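Regulator of polyketide synthase expression (Bifidobacterium adolescentis, PDB 3ONQ) is of unknown function but probably regulates transcription, perhaps of polyketide synthase genes, through a C-terminal helix-turn-helix of the PucR kind. Local coordinates at residues E25-L33 and V86-L96; E142-L153 and L165-D174. All blocks are in the same frame, centred on the assembly; numbering follows the deposited sequence.

Contact 1 of 2, residues E25-L33 and V86-L96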
loop_
_atom_site.group_PDB
_atom_site.type_symbol
_atom_site.label_atom_id
_atom_site.label_comp_id
_atom_site.label_asym_id
_atom_site.label_seq_id
_atom_site.Cartn_x
_atom_site.Cartn_y
_atom_site.Cartn_z
ATOM N N GLU B 25 -19.760 1.306 -15.432
ATOM C CA GLU B 25 -18.905 2.478 -15.605
ATOM C C GLU B 25 -19.025 3.433 -14.410
ATOM O O GLU B 25 -18.018 3.876 -13.854
ATOM C CB GLU B 25 -19.248 3.221 -16.898
ATOM C CG GLU B 25 -18.356 4.439 -17.146
ATOM C CD GLU B 25 -18.859 5.322 -18.273
ATOM O OE1 GLU B 25 -20.083 5.547 -18.348
ATOM O OE2 GLU B 25 -18.034 5.793 -19.083
ATOM N N ARG B 26 -20.258 3.747 -14.021
ATOM C CA ARG B 26 -20.470 4.693 -12.938
ATOM C C ARG B 26 -19.860 4.151 -11.658
ATOM O O ARG B 26 -19.280 4.906 -10.868
ATOM C CB ARG B 26 -21.953 5.003 -12.735
ATOM C CG ARG B 26 -22.213 5.937 -11.559
ATOM C CD ARG B 26 -23.689 6.307 -11.436
ATOM N NE ARG B 26 -24.584 5.288 -11.990
ATOM C CZ ARG B 26 -25.031 4.216 -11.333
ATOM N NH1 ARG B 26 -24.664 3.988 -10.074
ATOM N NH2 ARG B 26 -25.843 3.360 -11.947
ATOM N N LEU B 27 -19.992 2.838 -11.464
ATOM C CA LEU B 27 -19.431 2.180 -10.287
ATOM C C LEU B 27 -17.907 2.245 -10.290
ATOM O O LEU B 27 -17.290 2.534 -9.266
ATOM C CB LEU B 27 -19.899 0.725 -10.187
ATOM C CG LEU B 27 -19.316 -0.097 -9.037
ATOM C CD1 LEU B 27 -19.736 0.474 -7.682
ATOM C CD2 LEU B 27 -19.737 -1.574 -9.151
ATOM N N ALA B 28 -17.293 1.963 -11.436
ATOM C CA ALA B 28 -15.841 2.044 -11.513
ATOM C C ALA B 28 -15.393 3.494 -11.293
ATOM O O ALA B 28 -14.427 3.755 -10.579
ATOM C CB ALA B 28 -15.350 1.538 -12.845
ATOM N N PHE B 29 -16.111 4.430 -11.908
ATOM C CA PHE B 29 -15.845 5.851 -11.716
ATOM C C PHE B 29 -15.842 6.203 -10.237
ATOM O O PHE B 29 -14.865 6.748 -9.727
ATOM C CB PHE B 29 -16.876 6.697 -12.470
ATOM C CG PHE B 29 -16.676 8.189 -12.326
ATOM C CD1 PHE B 29 -15.718 8.855 -13.075
ATOM C CD2 PHE B 29 -17.470 8.925 -11.465
ATOM C CE1 PHE B 29 -15.549 10.225 -12.964
ATOM C CE2 PHE B 29 -17.305 10.297 -11.337
ATOM C CZ PHE B 29 -16.345 10.951 -12.095
ATOM N N GLU B 30 -16.921 5.873 -9.531
ATOM C CA GLU B 30 -16.996 6.241 -8.122
ATOM C C GLU B 30 -15.925 5.560 -7.287
ATOM O O GLU B 30 -15.396 6.169 -6.358
ATOM C CB GLU B 30 -18.385 5.960 -7.533
ATOM C CG GLU B 30 -19.477 6.844 -8.099
ATOM C CD GLU B 30 -20.843 6.512 -7.512
ATOM O OE1 GLU B 30 -20.887 5.827 -6.462
ATOM O OE2 GLU B 30 -21.861 6.928 -8.104
ATOM N N CYS B 31 -15.613 4.299 -7.595
ATOM C CA CYS B 31 -14.568 3.618 -6.850
ATOM C C CYS B 31 -13.244 4.363 -7.031
ATOM O O CYS B 31 -12.549 4.660 -6.068
ATOM C CB CYS B 31 -14.426 2.159 -7.284
ATOM S SG CYS B 31 -15.845 1.099 -6.839
ATOM N N LEU B 32 -12.911 4.669 -8.274
ATOM C CA LEU B 32 -11.650 5.322 -8.570
ATOM C C LEU B 32 -11.594 6.689 -7.901
ATOM O O LEU B 32 -10.586 7.055 -7.302
ATOM C CB LEU B 32 -11.456 5.453 -10.083
ATOM C CG LEU B 32 -11.330 4.138 -10.857
ATOM C CD1 LEU B 32 -11.420 4.375 -12.352
ATOM C CD2 LEU B 32 -10.033 3.413 -10.485
ATOM N N LEU B 33 -12.683 7.446 -8.005
ATOM C CA LEU B 33 -12.717 8.791 -7.441
ATOM C C LEU B 33 -12.586 8.747 -5.916
ATOM O O LEU B 33 -12.083 9.694 -5.304
ATOM C CB LEU B 33 -14.005 9.514 -7.852
ATOM C CG LEU B 33 -13.975 11.038 -7.860
ATOM C CD1 LEU B 33 -12.743 11.526 -8.607
ATOM C CD2 LEU B 33 -15.247 11.585 -8.498
ATOM N N VAL B 86 -13.047 5.048 -22.661
ATOM C CA VAL B 86 -13.048 6.261 -21.868
ATOM C C VAL B 86 -14.149 6.163 -20.803
ATOM O O VAL B 86 -15.327 5.976 -21.118
ATOM C CB VAL B 86 -13.160 7.533 -22.749
ATOM C CG1 VAL B 86 -14.417 7.505 -23.569
ATOM C CG2 VAL B 86 -13.094 8.800 -21.889
ATOM N N VAL B 87 -13.743 6.233 -19.538
ATOM C CA VAL B 87 -14.681 6.230 -18.417
ATOM C C VAL B 87 -15.077 7.654 -18.097
ATOM O O VAL B 87 -14.217 8.497 -17.801
ATOM C CB VAL B 87 -14.058 5.588 -17.171
ATOM C CG1 VAL B 87 -14.951 5.813 -15.943
ATOM C CG2 VAL B 87 -13.828 4.091 -17.421
ATOM N N ILE B 88 -16.377 7.923 -18.160
ATOM C CA ILE B 88 -16.891 9.275 -17.970
ATOM C C ILE B 88 -17.829 9.309 -16.784
ATOM O O ILE B 88 -18.635 8.400 -16.602
ATOM C CB ILE B 88 -17.635 9.759 -19.225
ATOM C CG1 ILE B 88 -16.694 9.715 -20.433
ATOM C CG2 ILE B 88 -18.219 11.163 -19.014
ATOM C CD1 ILE B 88 -17.281 10.305 -21.695
ATOM N N GLY B 89 -17.719 10.352 -15.969
ATOM C CA GLY B 89 -18.587 10.496 -14.810
ATOM C C GLY B 89 -18.727 11.948 -14.401
ATOM O O GLY B 89 -17.973 12.807 -14.848
ATOM N N THR B 90 -19.695 12.237 -13.547
ATOM C CA THR B 90 -19.909 13.610 -13.126
ATOM C C THR B 90 -19.607 13.769 -11.655
ATOM O O THR B 90 -19.719 12.822 -10.871
ATOM C CB THR B 90 -21.341 14.080 -13.393
ATOM O OG1 THR B 90 -22.243 13.270 -12.638
ATOM C CG2 THR B 90 -21.668 13.951 -14.869
ATOM N N TYR B 91 -19.202 14.974 -11.285
ATOM C CA TYR B 91 -18.907 15.260 -9.898
ATOM C C TYR B 91 -19.264 16.707 -9.625
ATOM O O TYR B 91 -18.565 17.621 -10.055
ATOM C CB TYR B 91 -17.440 14.978 -9.613
ATOM C CG TYR B 91 -17.053 15.277 -8.202
ATOM C CD1 TYR B 91 -17.279 14.354 -7.193
ATOM C CD2 TYR B 91 -16.482 16.499 -7.869
ATOM C CE1 TYR B 91 -16.929 14.637 -5.883
ATOM C CE2 TYR B 91 -16.126 16.785 -6.580
ATOM C CZ TYR B 91 -16.351 15.856 -5.589
ATOM O OH TYR B 91 -15.990 16.156 -4.297
ATOM N N GLY B 92 -20.373 16.915 -8.924
ATOM C CA GLY B 92 -20.911 18.252 -8.786
ATOM C C GLY B 92 -21.285 18.762 -10.166
ATOM O O GLY B 92 -21.959 18.071 -10.926
ATOM N N THR B 93 -20.833 19.964 -10.496
ATOM C CA THR B 93 -21.058 20.529 -11.819
ATOM C C THR B 93 -20.041 20.029 -12.857
ATOM O O THR B 93 -20.175 20.322 -14.051
ATOM C CB THR B 93 -20.911 22.046 -11.770
ATOM O OG1 THR B 93 -19.610 22.355 -11.257
ATOM C CG2 THR B 93 -21.964 22.657 -10.862
ATOM N N PHE B 94 -19.022 19.296 -12.410
ATOM C CA PHE B 94 -17.934 18.878 -13.304
ATOM C C PHE B 94 -18.213 17.552 -14.016
ATOM O O PHE B 94 -18.818 16.651 -13.446
ATOM C CB PHE B 94 -16.626 18.728 -12.528
ATOM C CG PHE B 94 -16.247 19.941 -11.744
ATOM C CD1 PHE B 94 -16.118 21.169 -12.366
ATOM C CD2 PHE B 94 -15.999 19.850 -10.387
ATOM C CE1 PHE B 94 -15.765 22.285 -11.641
ATOM C CE2 PHE B 94 -15.646 20.964 -9.662
ATOM C CZ PHE B 94 -15.534 22.179 -10.289
ATOM N N LEU B 95 -17.755 17.448 -15.261
ATOM C CA LEU B 95 -17.679 16.167 -15.958
ATOM C C LEU B 95 -16.210 15.770 -16.018
ATOM O O LEU B 95 -15.369 16.569 -16.429
ATOM C CB LEU B 95 -18.257 16.282 -17.371
ATOM C CG LEU B 95 -18.282 15.009 -18.224
ATOM C CD1 LEU B 95 -19.476 15.007 -19.144
ATOM C CD2 LEU B 95 -16.981 14.844 -19.032
ATOM N N LEU B 96 -15.898 14.551 -15.585
ATOM C CA LEU B 96 -14.529 14.040 -15.646
ATOM C C LEU B 96 -14.492 12.853 -16.591
ATOM O O LEU B 96 -15.391 12.016 -16.574
ATOM C CB LEU B 96 -14.021 13.607 -14.266
ATOM C CG LEU B 96 -13.477 14.665 -13.304
ATOM C CD1 LEU B 96 -14.453 15.792 -13.128
ATOM C CD2 LEU B 96 -13.128 14.036 -11.953
#

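Contact 2 of 2, residues E142-L153 and L165-D174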
loop_
_atom_site.group_PDB
_atom_site.type_symbol
_atom_site.label_atom_id
_atom_site.label_comp_id
_atom_site.label_asym_id
_atom_site.label_seq_id
_atom_site.Cartn_x
_atom_site.Cartn_y
_atom_site.Cartn_z
ATOM N N GLU B 142 -6.585 13.823 -8.866
ATOM C CA GLU B 142 -5.858 15.078 -9.057
ATOM C C GLU B 142 -6.678 16.020 -9.926
ATOM O O GLU B 142 -6.614 17.248 -9.763
ATOM C CB GLU B 142 -4.454 14.859 -9.634
ATOM C CG GLU B 142 -4.408 14.290 -11.057
ATOM C CD GLU B 142 -3.029 13.717 -11.393
ATOM O OE1 GLU B 142 -2.020 14.212 -10.852
ATOM O OE2 GLU B 142 -2.951 12.758 -12.184
ATOM N N THR B 143 -7.463 15.448 -10.836
ATOM C CA THR B 143 -8.339 16.248 -11.690
ATOM C C THR B 143 -9.466 16.863 -10.854
ATOM O O THR B 143 -9.711 18.069 -10.911
ATOM C CB THR B 143 -8.911 15.429 -12.855
ATOM O OG1 THR B 143 -7.840 15.026 -13.721
ATOM C CG2 THR B 143 -9.907 16.257 -13.660
HETATM N N MSE B 144 -10.137 16.034 -10.064
HETATM C CA MSE B 144 -11.164 16.526 -9.148
HETATM C C MSE B 144 -10.649 17.658 -8.238
HETATM O O MSE B 144 -11.250 18.724 -8.163
HETATM C CB MSE B 144 -11.711 15.399 -8.281
HETATM C CG MSE B 144 -12.574 15.904 -7.082
HETATM SE SE MSE B 144 -13.117 14.395 -5.970
HETATM C CE MSE B 144 -11.401 14.074 -5.089
ATOM N N PHE B 145 -9.558 17.411 -7.525
ATOM C CA PHE B 145 -9.020 18.420 -6.613
ATOM C C PHE B 145 -8.552 19.704 -7.322
ATOM O O PHE B 145 -8.711 20.799 -6.780
ATOM C CB PHE B 145 -7.877 17.852 -5.776
ATOM C CG PHE B 145 -8.327 17.022 -4.599
ATOM C CD1 PHE B 145 -8.979 17.609 -3.529
ATOM C CD2 PHE B 145 -8.034 15.665 -4.540
ATOM C CE1 PHE B 145 -9.368 16.858 -2.423
ATOM C CE2 PHE B 145 -8.417 14.907 -3.454
ATOM C CZ PHE B 145 -9.086 15.496 -2.392
ATOM N N SER B 146 -7.967 19.566 -8.510
ATOM C CA SER B 146 -7.527 20.731 -9.285
ATOM C C SER B 146 -8.712 21.608 -9.659
ATOM O O SER B 146 -8.641 22.827 -9.561
ATOM C CB SER B 146 -6.756 20.332 -10.560
ATOM O OG SER B 146 -5.470 19.820 -10.250
ATOM N N LEU B 147 -9.808 20.981 -10.067
ATOM C CA LEU B 147 -10.982 21.736 -10.478
ATOM C C LEU B 147 -11.598 22.437 -9.273
ATOM O O LEU B 147 -12.033 23.569 -9.387
ATOM C CB LEU B 147 -12.011 20.829 -11.169
ATOM C CG LEU B 147 -11.602 20.308 -12.560
ATOM C CD1 LEU B 147 -12.539 19.184 -13.048
ATOM C CD2 LEU B 147 -11.543 21.431 -13.610
ATOM N N GLN B 148 -11.629 21.768 -8.120
ATOM C CA GLN B 148 -12.122 22.392 -6.889
ATOM C C GLN B 148 -11.200 23.526 -6.401
ATOM O O GLN B 148 -11.644 24.461 -5.751
ATOM C CB GLN B 148 -12.291 21.345 -5.782
ATOM C CG GLN B 148 -13.396 20.328 -6.053
ATOM C CD GLN B 148 -13.661 19.412 -4.872
ATOM O OE1 GLN B 148 -12.730 18.881 -4.261
ATOM N NE2 GLN B 148 -14.942 19.227 -4.540
ATOM N N ALA B 149 -9.916 23.423 -6.716
ATOM C CA ALA B 149 -8.915 24.397 -6.285
ATOM C C ALA B 149 -8.856 25.629 -7.207
ATOM O O ALA B 149 -8.514 26.730 -6.774
ATOM C CB ALA B 149 -7.534 23.713 -6.217
ATOM N N ALA B 150 -9.205 25.436 -8.471
ATOM C CA ALA B 150 -9.064 26.466 -9.503
ATOM C C ALA B 150 -9.578 27.863 -9.134
ATOM O O ALA B 150 -8.986 28.851 -9.537
ATOM C CB ALA B 150 -9.695 25.999 -10.813
ATOM N N PRO B 151 -10.683 27.956 -8.380
ATOM C CA PRO B 151 -11.171 29.312 -8.099
ATOM C C PRO B 151 -10.180 30.173 -7.327
ATOM O O PRO B 151 -10.317 31.393 -7.306
ATOM C CB PRO B 151 -12.437 29.065 -7.268
ATOM C CG PRO B 151 -12.936 27.716 -7.778
ATOM C CD PRO B 151 -11.657 26.920 -7.982
ATOM N N ALA B 152 -9.188 29.554 -6.701
ATOM C CA ALA B 152 -8.218 30.312 -5.936
ATOM C C ALA B 152 -7.263 31.052 -6.870
ATOM O O ALA B 152 -6.545 31.930 -6.432
ATOM C CB ALA B 152 -7.436 29.402 -5.002
ATOM N N LEU B 153 -7.247 30.673 -8.146
ATOM C CA LEU B 153 -6.302 31.235 -9.113
ATOM C C LEU B 153 -6.871 32.428 -9.846
ATOM O O LEU B 153 -7.966 32.358 -10.403
ATOM C CB LEU B 153 -5.919 30.195 -10.158
ATOM C CG LEU B 153 -4.879 29.153 -9.778
ATOM C CD1 LEU B 153 -4.464 28.385 -11.033
ATOM C CD2 LEU B 153 -3.695 29.833 -9.156
ATOM N N LEU B 165 -1.815 23.644 -9.175
ATOM C CA LEU B 165 -2.577 23.950 -7.967
ATOM C C LEU B 165 -2.183 23.228 -6.666
ATOM O O LEU B 165 -3.030 22.961 -5.836
ATOM C CB LEU B 165 -4.064 23.776 -8.242
ATOM C CG LEU B 165 -4.602 24.890 -9.128
ATOM C CD1 LEU B 165 -5.708 24.402 -9.996
ATOM C CD2 LEU B 165 -5.047 26.054 -8.289
ATOM N N LEU B 166 -0.912 22.887 -6.510
ATOM C CA LEU B 166 -0.481 22.062 -5.377
ATOM C C LEU B 166 -0.931 22.583 -4.011
ATOM O O LEU B 166 -1.550 21.852 -3.233
ATOM C CB LEU B 166 1.038 21.848 -5.394
ATOM C CG LEU B 166 1.544 20.864 -6.443
ATOM C CD1 LEU B 166 3.045 20.660 -6.339
ATOM C CD2 LEU B 166 0.822 19.550 -6.251
ATOM N N PRO B 167 -0.611 23.847 -3.702
ATOM C CA PRO B 167 -0.958 24.270 -2.339
ATOM C C PRO B 167 -2.467 24.288 -2.078
ATOM O O PRO B 167 -2.909 23.821 -1.021
ATOM C CB PRO B 167 -0.323 25.671 -2.207
ATOM C CG PRO B 167 0.119 26.071 -3.591
ATOM C CD PRO B 167 0.151 24.852 -4.464
ATOM N N GLU B 168 -3.252 24.809 -3.013
ATOM C CA GLU B 168 -4.699 24.822 -2.825
ATOM C C GLU B 168 -5.251 23.388 -2.704
ATOM O O GLU B 168 -6.143 23.116 -1.889
ATOM C CB GLU B 168 -5.388 25.577 -3.962
ATOM C CG GLU B 168 -5.060 27.059 -4.002
ATOM C CD GLU B 168 -3.692 27.366 -4.603
ATOM O OE1 GLU B 168 -3.036 26.460 -5.163
ATOM O OE2 GLU B 168 -3.283 28.532 -4.517
ATOM N N ARG B 169 -4.706 22.474 -3.504
ATOM C CA ARG B 169 -5.096 21.072 -3.405
ATOM C C ARG B 169 -4.738 20.518 -2.040
ATOM O O ARG B 169 -5.539 19.825 -1.412
ATOM C CB ARG B 169 -4.435 20.239 -4.509
ATOM C CG ARG B 169 -5.051 20.474 -5.888
ATOM C CD ARG B 169 -4.187 19.866 -6.989
ATOM N NE ARG B 169 -3.865 18.468 -6.701
ATOM C CZ ARG B 169 -2.948 17.767 -7.361
ATOM N NH1 ARG B 169 -2.290 18.330 -8.374
ATOM N NH2 ARG B 169 -2.699 16.503 -7.024
ATOM N N ALA B 170 -3.530 20.821 -1.577
ATOM C CA ALA B 170 -3.121 20.386 -0.246
ATOM C C ALA B 170 -4.054 20.943 0.831
ATOM O O ALA B 170 -4.448 20.216 1.754
ATOM C CB ALA B 170 -1.665 20.752 0.026
ATOM N N LEU B 171 -4.447 22.212 0.701
ATOM C CA LEU B 171 -5.407 22.806 1.647
ATOM C C LEU B 171 -6.762 22.076 1.654
ATOM O O LEU B 171 -7.468 22.072 2.661
ATOM C CB LEU B 171 -5.639 24.293 1.352
ATOM C CG LEU B 171 -4.467 25.238 1.648
ATOM C CD1 LEU B 171 -4.694 26.582 0.975
ATOM C CD2 LEU B 171 -4.254 25.391 3.162
ATOM N N LEU B 172 -7.136 21.491 0.519
ATOM C CA LEU B 172 -8.393 20.733 0.426
ATOM C C LEU B 172 -8.273 19.317 0.986
ATOM O O LEU B 172 -9.273 18.619 1.144
ATOM C CB LEU B 172 -8.867 20.650 -1.023
ATOM C CG LEU B 172 -9.334 21.973 -1.637
ATOM C CD1 LEU B 172 -9.697 21.756 -3.121
ATOM C CD2 LEU B 172 -10.520 22.519 -0.860
ATOM N N GLY B 173 -7.048 18.885 1.263
ATOM C CA GLY B 173 -6.833 17.580 1.876
ATOM C C GLY B 173 -6.379 16.519 0.881
ATOM O O GLY B 173 -6.458 15.338 1.164
ATOM N N ASP B 174 -5.905 16.947 -0.286
ATOM C CA ASP B 174 -5.406 16.040 -1.316
ATOM C C ASP B 174 -4.016 15.505 -0.961
ATOM O O ASP B 174 -3.025 16.206 -1.108
ATOM C CB ASP B 174 -5.316 16.805 -2.644
ATOM C CG ASP B 174 -4.837 15.937 -3.797
ATOM O OD1 ASP B 174 -4.603 14.724 -3.579
ATOM O OD2 ASP B 174 -4.721 16.474 -4.929
HETATM O O HOH W 1 -1.045 14.541 -8.265
HETATM O O HOH W 2 -2.568 20.701 -9.915
#

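Contact 1 of 2, residues E25-L33 and V86-L96
Phe29 lays one face of its ring over the backbone of Gly89, where helix 21-33 packs against strand 86-91, a strand at the border of the mixed sheet in an alpha-beta-alpha sandwich. Gly89 CA stands 3.5 Å from the ring centroid and only 8° off the ring normal, a CH-pi contact over the middle of the face. Glycine suits this place because it has no side chain between strand and ring, and the aromatic can lie directly on its CA. With CG anti to the backbone N, the Phe29 ring extends from the helix over the strand. One edge of the same ring meets the neighbouring strand 94-100, with Leu96 CB in the ring plane, 3.9 Å from Phe29 CE1. Helix and strand axes cross at -72°; even so, Glu25 lies beside Val87 and Phe29 beside Gly89, one helical turn for every second residue of the strand.

At the C-terminal end of the helix segment Leu33 takes up the hydrophobic role. Its CD2 methyl sits 3.7 Å from Tyr91 CD1, and its CD1 faces Leu96 CD2. Tyr91 starts the type II' turn that leads into the next strand, with Gly92 well suited to its positive phi.

At the other end, the aliphatic part of Glu25 slides past Val87, its CG 3.9 Å from Val87 CG1. The extended chain carries the carboxylate to the strand backbone, where Arg75 forms a salt bridge with OE2 and also binds Val86 O, tying the acid to helix 67-80. Glu25 OE2 additionally accepts the N-H of Ile88 at 2.9 Å, nearly straight at 166° but from well above the carboxylate plane.

Contact 2 of 2, residues E142-L153 and L165-D174
With CG of both Arg169 and Phe145 anti to the carbonyl carbon, and a bend at chi3 (51°) in the arginine, Arg169 is set against Phe145 and Glu142, its CG 3.9 Å from Phe145 CB. Two helices, 132-149 and 166-172, meet here nearly at right angles, with Arg169 as a knob in a hole formed by Glu142, Phe145, Ser146 and Ala149. Arginine fits because its methylenes can pack among these residues while its head stays polar: Glu142 CB lies over one guanidinium face, 3.5 Å from Arg169 NH2.

Both NE and NH2 of Arg169 grip one oxygen of Asp174 side-on; the NE to OD2 distance is 2.8 Å, and OD2 lies in the guanidinium plane. Held this way, the carboxylate stacks 14° from parallel with the Phe145 ring, and Asp174 CB makes a CH-pi contact 3.5 Å from the ring centroid. Met144 CE covers the opposite face. The other oxygen, OD1, caps Tyr176 N at the start of helix 175-190. Gly173, just before Asp174, has the positive phi of a Schellman motif, which ends helix 166-172 and turns the chain directly into that next helix.

The small side chain of Ala149 lets its helix come close, Ala149 CB resting 3.6 Å from Glu168 CB. Leu165 and Leu153 reach toward each other tip to tip, tightly, with Leu153 CG 3.4 Å from Leu165 CD2. Glu168 turns its acid to Arg245, and Leu172 also packs on Met259 of a second subunit.

Two waters bridge the two segments. One joins Glu142 OE1, salt-bridged to Arg130, to Arg169 NH2; the other donates to Ser146 OG and accepts from Leu165 N and from Arg169 NH1 at 2.8 Å.

Contact 1 closes before contact 2 opens along the chain, and their centres lie 18 Å apart. Helix 132-149 connects them: the hairpin of strands 86-91 and 94-100 rests on it through Tyr91 against selenomethionine Met144 and Leu96 against Leu147, while contact 2 uses the same helix to hold helix 166-172. Contact 1 belongs to the N-terminal alpha-beta sandwich, whereas contact 2 joins that sandwich to helix 175-190, which comes next, and to helix 244-261, most of which falls in the helix-turn-helix family region. Of the two, contact 2 is touched by the second subunit; no other chain of the assembly touches the segments of contact 1.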